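Local coordinates for uncharacterized protein (Sinorhizobium meliloti, PDB 4HUJ), which is of unknown function but is probably an oxidoreductase with a Rossmann-type dinucleotide-binding domain, at residues 39-44 / 158-163; 89-94 / 124-129; 96-101 / 137-142. One frame throughout, in Å; residues are numbered along the deposited sequence.

How the contacts relate
Contacts 2 and 3 form one neighbourhood, with centres 15 Å apart, while contact 1 lies across the chain's centre, 28 Å and 30 Å from them, centre to centre. Contacts 2 and 3 are joined directly by a salt bridge of 2.9 Å from R129 NH2 to E137 OE2 and by packing of V89 CG2 on I97 CD1 at 3.9 Å. Their segments alternate along the chain, and both contacts lie within the sequence that contact 1 brackets. Contact 1 holds the far end of helix 32-44, which follows a glycine-rich turn after strand 26-30 that is consistent with dinucleotide binding; the nearest atoms of contacts 1 and 2 are about 12 Å apart.

Contact 1: residues 39-44 / 158-163; sequences AERFTA and ADPDKG
R41 and D159 bring the two backbones nearest, with CA of R41 and CA of D159 7.7 Å apart, so side chains must bridge the gap. In this Rossmann-type domain, residues 39-44 form the last turns of helix 32-44, which follows the glycine-rich turn; 158-163 is an irregular loop leading into strand 166-173. R41 does nearly all the reaching. CG stands anti to the carbonyl carbon (chi1 -71°), and further bends at chi2 and chi3 lay the guanidinium beside the loop. One face of it lies against the A158-D159 peptide: A158 O is 3.1 Å from R41 NE but badly angled for a hydrogen bond, and R41 NH2 is 3.6 Å from D159 N. P160 slides past in the opposite direction, its CD 3.5 Å from R41 NH1. The polar anchor is one residue earlier, where R41 NH2 donates to A157 O. A methionine here would probably leave A157 O without this donor and the A158-D159 peptide without its flat cover. Within the helix, E40 OE2 is a long 3.9 Å from R41 NH2, a weak ion pair at best. P160 also pairs with R167 through the backbone, tying the loop to strand 166-173. D159 closes an Asx turn: D161 N donates to D159 OD1 at 2.9 Å, approaching from above the carboxylate plane.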
# COMPACT_ATOMS: atom_id res chain seq x y z
N ALA A 39 -6.90 2.80 -6.46
CA ALA A 39 -8.30 3.22 -6.54
C ALA A 39 -9.06 2.37 -7.58
O ALA A 39 -10.18 1.93 -7.32
CB ALA A 39 -8.41 4.70 -6.87
N GLU A 40 -8.43 2.14 -8.73
CA GLU A 40 -9.03 1.34 -9.80
C GLU A 40 -9.30 -0.09 -9.36
O GLU A 40 -10.35 -0.67 -9.66
CB GLU A 40 -8.15 1.35 -11.05
CG GLU A 40 -8.73 0.58 -12.25
CD GLU A 40 -8.04 0.89 -13.57
OE1 GLU A 40 -7.12 1.74 -13.59
OE2 GLU A 40 -8.44 0.29 -14.60
N ARG A 41 -8.35 -0.67 -8.63
CA ARG A 41 -8.50 -2.03 -8.15
C ARG A 41 -9.58 -2.17 -7.07
O ARG A 41 -10.33 -3.13 -7.08
CB ARG A 41 -7.16 -2.60 -7.68
CG ARG A 41 -6.18 -2.87 -8.81
CD ARG A 41 -6.75 -3.90 -9.77
NE ARG A 41 -7.18 -3.34 -11.06
CZ ARG A 41 -8.24 -3.75 -11.75
NH1 ARG A 41 -9.05 -4.69 -11.26
NH2 ARG A 41 -8.52 -3.20 -12.92
N PHE A 42 -9.64 -1.20 -6.16
CA PHE A 42 -10.68 -1.19 -5.13
C PHE A 42 -12.07 -1.08 -5.76
O PHE A 42 -13.00 -1.81 -5.38
CB PHE A 42 -10.43 -0.05 -4.13
CG PHE A 42 -9.52 -0.43 -2.98
CD1 PHE A 42 -10.05 -0.78 -1.74
CD2 PHE A 42 -8.14 -0.44 -3.15
CE1 PHE A 42 -9.21 -1.12 -0.68
CE2 PHE A 42 -7.29 -0.78 -2.10
CZ PHE A 42 -7.83 -1.12 -0.86
N THR A 43 -12.18 -0.20 -6.76
CA THR A 43 -13.43 0.02 -7.49
C THR A 43 -13.88 -1.23 -8.24
O THR A 43 -15.05 -1.63 -8.14
CB THR A 43 -13.30 1.22 -8.44
OG1 THR A 43 -13.01 2.38 -7.66
CG2 THR A 43 -14.59 1.46 -9.23
N ALA A 44 -12.97 -1.86 -8.97
CA ALA A 44 -13.29 -3.07 -9.72
C ALA A 44 -13.75 -4.20 -8.79
O ALA A 44 -14.62 -4.98 -9.15
CB ALA A 44 -12.11 -3.51 -10.56
N ALA A 158 -4.15 -2.94 -13.93
CA ALA A 158 -4.80 -3.90 -14.83
C ALA A 158 -5.63 -4.93 -14.07
O ALA A 158 -5.43 -5.14 -12.87
CB ALA A 158 -3.75 -4.58 -15.68
N ASP A 159 -6.57 -5.56 -14.77
CA ASP A 159 -7.32 -6.67 -14.20
C ASP A 159 -6.34 -7.78 -13.81
O ASP A 159 -5.60 -8.27 -14.66
CB ASP A 159 -8.33 -7.22 -15.22
CG ASP A 159 -9.31 -8.21 -14.62
OD1 ASP A 159 -8.99 -8.89 -13.62
OD2 ASP A 159 -10.43 -8.31 -15.17
N PRO A 160 -6.33 -8.16 -12.52
CA PRO A 160 -5.39 -9.19 -12.05
C PRO A 160 -5.69 -10.61 -12.54
O PRO A 160 -4.80 -11.46 -12.48
CB PRO A 160 -5.51 -9.12 -10.53
CG PRO A 160 -6.86 -8.55 -10.27
CD PRO A 160 -7.11 -7.59 -11.40
N ASP A 161 -6.91 -10.86 -13.01
CA ASP A 161 -7.29 -12.19 -13.53
C ASP A 161 -6.95 -12.30 -15.02
O ASP A 161 -7.56 -11.62 -15.85
CB ASP A 161 -8.78 -12.47 -13.29
CG ASP A 161 -9.19 -13.88 -13.69
OD1 ASP A 161 -8.33 -14.79 -13.74
OD2 ASP A 161 -10.40 -14.10 -13.96
N LYS A 162 -5.99 -13.17 -15.35
CA LYS A 162 -5.55 -13.34 -16.74
C LYS A 162 -5.89 -14.72 -17.30
O LYS A 162 -5.05 -15.36 -17.95
CB LYS A 162 -4.06 -13.05 -16.89
CG LYS A 162 -3.67 -11.63 -16.51
CD LYS A 162 -2.89 -10.96 -17.62
CE LYS A 162 -2.31 -9.63 -17.18
NZ LYS A 162 -3.23 -8.84 -16.30
N GLY A 163 -7.12 -15.17 -17.04
CA GLY A 163 -7.61 -16.45 -17.55
C GLY A 163 -6.97 -17.64 -16.88
O GLY A 163 -7.64 -18.39 -16.17

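Contact 2: residues 89-94 / 124-129; sequences VPYDSI and RDLGGR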
# COMPACT_ATOMS: atom_id res chain seq x y z
N VAL A 89 2.77 6.78 -1.30
CA VAL A 89 3.35 8.09 -1.57
C VAL A 89 4.86 7.89 -1.69
O VAL A 89 5.36 6.82 -1.34
CB VAL A 89 3.05 9.11 -0.43
CG1 VAL A 89 1.59 9.58 -0.50
CG2 VAL A 89 3.40 8.53 0.94
N PRO A 90 5.59 8.91 -2.19
CA PRO A 90 7.04 8.75 -2.27
C PRO A 90 7.65 8.49 -0.90
O PRO A 90 7.16 9.00 0.11
CB PRO A 90 7.50 10.11 -2.83
CG PRO A 90 6.32 10.57 -3.65
CD PRO A 90 5.13 10.17 -2.81
N TYR A 91 8.70 7.68 -0.87
CA TYR A 91 9.37 7.33 0.38
C TYR A 91 9.71 8.57 1.23
O TYR A 91 9.48 8.59 2.45
CB TYR A 91 10.63 6.50 0.08
CG TYR A 91 11.42 6.11 1.29
CD1 TYR A 91 11.00 5.08 2.13
CD2 TYR A 91 12.60 6.79 1.61
CE1 TYR A 91 11.74 4.73 3.25
CE2 TYR A 91 13.34 6.44 2.73
CZ TYR A 91 12.91 5.42 3.55
OH TYR A 91 13.66 5.08 4.66
N ASP A 92 10.23 9.61 0.58
CA ASP A 92 10.60 10.85 1.27
C ASP A 92 9.41 11.66 1.81
O ASP A 92 9.60 12.57 2.63
CB ASP A 92 11.44 11.73 0.35
CG ASP A 92 12.85 11.22 0.19
OD1 ASP A 92 13.49 10.90 1.22
OD2 ASP A 92 13.33 11.15 -0.95
N SER A 93 8.20 11.34 1.35
CA SER A 93 6.98 12.02 1.80
C SER A 93 6.41 11.42 3.08
O SER A 93 5.58 12.05 3.75
CB SER A 93 5.90 11.96 0.71
OG SER A 93 6.25 12.74 -0.41
N ILE A 94 6.85 10.21 3.43
CA ILE A 94 6.21 9.46 4.52
C ILE A 94 6.30 10.16 5.87
O ILE A 94 5.28 10.36 6.53
CB ILE A 94 6.72 7.99 4.59
CG1 ILE A 94 6.26 7.22 3.35
CG2 ILE A 94 6.19 7.30 5.84
CD1 ILE A 94 6.83 5.79 3.24
N ARG A 124 18.50 3.26 -2.44
CA ARG A 124 19.07 4.18 -1.47
C ARG A 124 20.02 3.48 -0.50
O ARG A 124 19.79 2.33 -0.11
CB ARG A 124 17.94 4.85 -0.70
CG ARG A 124 18.42 5.95 0.23
CD ARG A 124 17.27 6.83 0.64
NE ARG A 124 16.70 7.53 -0.49
CZ ARG A 124 15.77 8.48 -0.40
NH1 ARG A 124 15.31 8.86 0.79
NH2 ARG A 124 15.31 9.05 -1.49
N ASP A 125 21.09 4.18 -0.13
CA ASP A 125 21.95 3.72 0.96
C ASP A 125 21.30 4.09 2.29
O ASP A 125 21.21 5.26 2.66
CB ASP A 125 23.36 4.34 0.83
CG ASP A 125 24.34 3.82 1.89
OD1 ASP A 125 23.93 3.08 2.81
OD2 ASP A 125 25.53 4.17 1.79
N LEU A 126 20.81 3.07 3.00
CA LEU A 126 20.19 3.26 4.31
C LEU A 126 21.04 2.62 5.40
O LEU A 126 20.54 2.27 6.47
CB LEU A 126 18.77 2.71 4.33
CG LEU A 126 17.80 3.39 3.36
CD1 LEU A 126 16.52 2.58 3.28
CD2 LEU A 126 17.52 4.81 3.81
N GLY A 127 22.33 2.48 5.11
CA GLY A 127 23.29 1.90 6.05
C GLY A 127 22.99 0.46 6.40
O GLY A 127 23.25 0.03 7.53
N GLY A 128 22.44 -0.29 5.45
CA GLY A 128 22.10 -1.70 5.66
C GLY A 128 20.71 -1.96 6.22
O GLY A 128 20.19 -3.08 6.10
N ARG A 129 20.11 -0.93 6.82
CA ARG A 129 18.76 -1.04 7.39
C ARG A 129 17.73 -1.22 6.29
O ARG A 129 17.91 -0.74 5.17
CB ARG A 129 18.41 0.21 8.20
CG ARG A 129 19.30 0.47 9.41
CD ARG A 129 18.59 1.35 10.41
NE ARG A 129 17.49 0.63 11.06
CZ ARG A 129 16.51 1.22 11.74
NH1 ARG A 129 16.47 2.54 11.87
NH2 ARG A 129 15.56 0.47 12.29
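D92 and R124 make the tight part of this contact, an end-on pair in which two nitrogens of the guanidinium each take one oxygen of the carboxylate. R124 NH1 donates to D92 OD1 at 2.8 Å with a nearly straight N-H...O angle of 171°, and R124 NH2 donates to D92 OD2 at 2.9 Å. Both oxygens lie in the guanidinium plane and are met on their syn sides, although the carboxylate itself is somewhat twisted out of that plane. The arginine chain runs extended from the backbone until a bend at chi3 (-63°) turns the guanidinium to D92. Its other bonds fix the rotation: NE forms a salt bridge with D117, and NH2 also donates to I116 O. With two carboxylates against it, R124 is likely to stay charged.

Beside the pair the fit is looser. The Y91 ring has its CD2 3.5 Å from R124 NH1; NH1 lies at the ring edge near its plane, and the planes are 84° apart, so the guanidinium is not stacked on the ring face. Further out, the ring's OH is 4.0 Å from CD2 of L126, the nearest approach of that leucine to segment 89-94. Y91 also touches I134 and V135 of helix 131-138. D92 is on the exposed side, so the ion pair sits at the surface.

Beyond L126 the chain reverses in a type I' turn from L126 to R129, overlapped at its start by an Asx turn in which G127 N donates to D125 OD1 at 2.9 Å. The whole is a salt-bridged pairing of connecting segments that follow the parallel strands 84-88 and 108-111 of a Rossmann-type sheet.

Contact 3: residues 96-101 / 137-142; sequences DIVTQV and ELVPGA
V98 lies against L138 and V139, and the closest CA pair across the contact, V98 with V139, is 6.6 Å apart. That short spacing is evidence of direct backbone-near packing: no long side chain is needed to span it, and no hydrogen bond crosses. The V98 side chain carries one side of the contact. Its CB is already engaged, 3.7 Å from CG1 of V139. One branch, CG1, is placed anti to the carbonyl carbon (chi1 -63°) and meets the same V139 CG1 at 3.8 Å, so this one methyl of V139 touches both the branch point and an arm of V98. The other branch, CG2, sits between the backbone N and the carbonyl carbon and points to the preceding residue of segment 137-142, where it finds L138 CB at 3.8 Å and L138 O at 3.7 Å. The two valines meet aslant, whereas V98 and L138 run at about a right angle; L138 contributes the root of its side chain.

Turns on both segments flank this apolar contact. From V98 the chain makes a type I turn to V101, with V101 N donating to V98 O at 3.2 Å; from V139 a type II turn to A142 is closed by A142 N to V139 O at 3.0 Å, and G141 has backbone angles at which a CB would press on the carbonyl O of P140. W104 touches V139 and A142 beyond the contact.

Helix 94-98 links parallel strands 84-88 and 108-111, and helix 131-138 lies on the connection from 108-111 to 143-147. The contact therefore joins the closing ends of two successive beta-alpha-beta crossover helices, while I97 turns to L76 of helix 76-79.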
# COMPACT_ATOMS: atom_id res chain seq x y z
N ASP A 96 6.66 13.23 7.00
CA ASP A 96 5.80 14.41 7.21
C ASP A 96 4.32 14.07 7.28
O ASP A 96 3.54 14.80 7.90
CB ASP A 96 6.04 15.49 6.14
CG ASP A 96 7.35 16.25 6.34
OD1 ASP A 96 8.04 16.06 7.37
OD2 ASP A 96 7.70 17.05 5.45
N ILE A 97 3.92 12.98 6.63
CA ILE A 97 2.52 12.53 6.68
C ILE A 97 2.21 11.82 8.01
O ILE A 97 1.27 12.20 8.71
CB ILE A 97 2.16 11.63 5.47
CG1 ILE A 97 2.17 12.46 4.18
CG2 ILE A 97 0.78 10.96 5.65
CD1 ILE A 97 2.16 11.63 2.90
N VAL A 98 3.01 10.81 8.35
CA VAL A 98 2.69 9.94 9.49
C VAL A 98 2.96 10.57 10.86
O VAL A 98 2.43 10.11 11.87
CB VAL A 98 3.37 8.55 9.39
CG1 VAL A 98 2.87 7.79 8.15
CG2 VAL A 98 4.89 8.68 9.38
N THR A 99 3.77 11.63 10.88
CA THR A 99 4.06 12.36 12.12
C THR A 99 2.81 13.07 12.67
O THR A 99 2.78 13.45 13.84
CB THR A 99 5.25 13.35 11.95
OG1 THR A 99 5.71 13.79 13.24
CG2 THR A 99 4.87 14.56 11.10
N GLN A 100 1.79 13.21 11.83
CA GLN A 100 0.52 13.86 12.19
C GLN A 100 -0.32 13.02 13.16
O GLN A 100 -1.20 13.55 13.83
CB GLN A 100 -0.29 14.20 10.94
CG GLN A 100 0.31 15.33 10.09
CD GLN A 100 -0.33 15.47 8.71
OE1 GLN A 100 -1.54 15.30 8.55
NE2 GLN A 100 0.49 15.79 7.71
N VAL A 101 -0.03 11.72 13.21
CA VAL A 101 -0.70 10.80 14.13
C VAL A 101 0.28 10.35 15.20
O VAL A 101 1.40 9.91 14.89
CB VAL A 101 -1.28 9.57 13.38
CG1 VAL A 101 -1.77 8.50 14.36
CG2 VAL A 101 -2.41 9.98 12.45
N GLU A 137 9.40 2.51 12.40
CA GLU A 137 9.79 3.37 13.53
C GLU A 137 9.06 4.71 13.55
O GLU A 137 8.88 5.32 14.61
CB GLU A 137 11.30 3.58 13.55
CG GLU A 137 12.05 2.36 14.06
CD GLU A 137 13.56 2.50 13.97
OE1 GLU A 137 14.05 3.44 13.32
OE2 GLU A 137 14.25 1.64 14.56
N LEU A 138 8.62 5.16 12.37
CA LEU A 138 7.85 6.40 12.23
C LEU A 138 6.37 6.22 12.57
O LEU A 138 5.64 7.21 12.72
CB LEU A 138 7.99 6.97 10.81
CG LEU A 138 9.39 7.34 10.31
CD1 LEU A 138 9.34 7.61 8.81
CD2 LEU A 138 9.96 8.54 11.07
N VAL A 139 5.93 4.97 12.68
CA VAL A 139 4.55 4.66 13.07
C VAL A 139 4.49 3.72 14.29
O VAL A 139 3.95 2.60 14.19
CB VAL A 139 3.69 4.11 11.89
CG1 VAL A 139 3.39 5.22 10.89
CG2 VAL A 139 4.38 2.94 11.19
N PRO A 140 5.02 4.15 15.45
CA PRO A 140 5.03 3.27 16.62
C PRO A 140 3.62 2.88 17.03
O PRO A 140 2.70 3.71 16.99
CB PRO A 140 5.68 4.14 17.71
CG PRO A 140 5.41 5.54 17.29
CD PRO A 140 5.51 5.51 15.79
N GLY A 141 3.43 1.62 17.39
CA GLY A 141 2.11 1.12 17.72
C GLY A 141 1.42 0.45 16.54
O GLY A 141 0.57 -0.42 16.74
N ALA A 142 1.78 0.84 15.32
CA ALA A 142 1.19 0.25 14.12
C ALA A 142 1.81 -1.11 13.82
O ALA A 142 3.00 -1.32 14.09
CB ALA A 142 1.36 1.17 12.92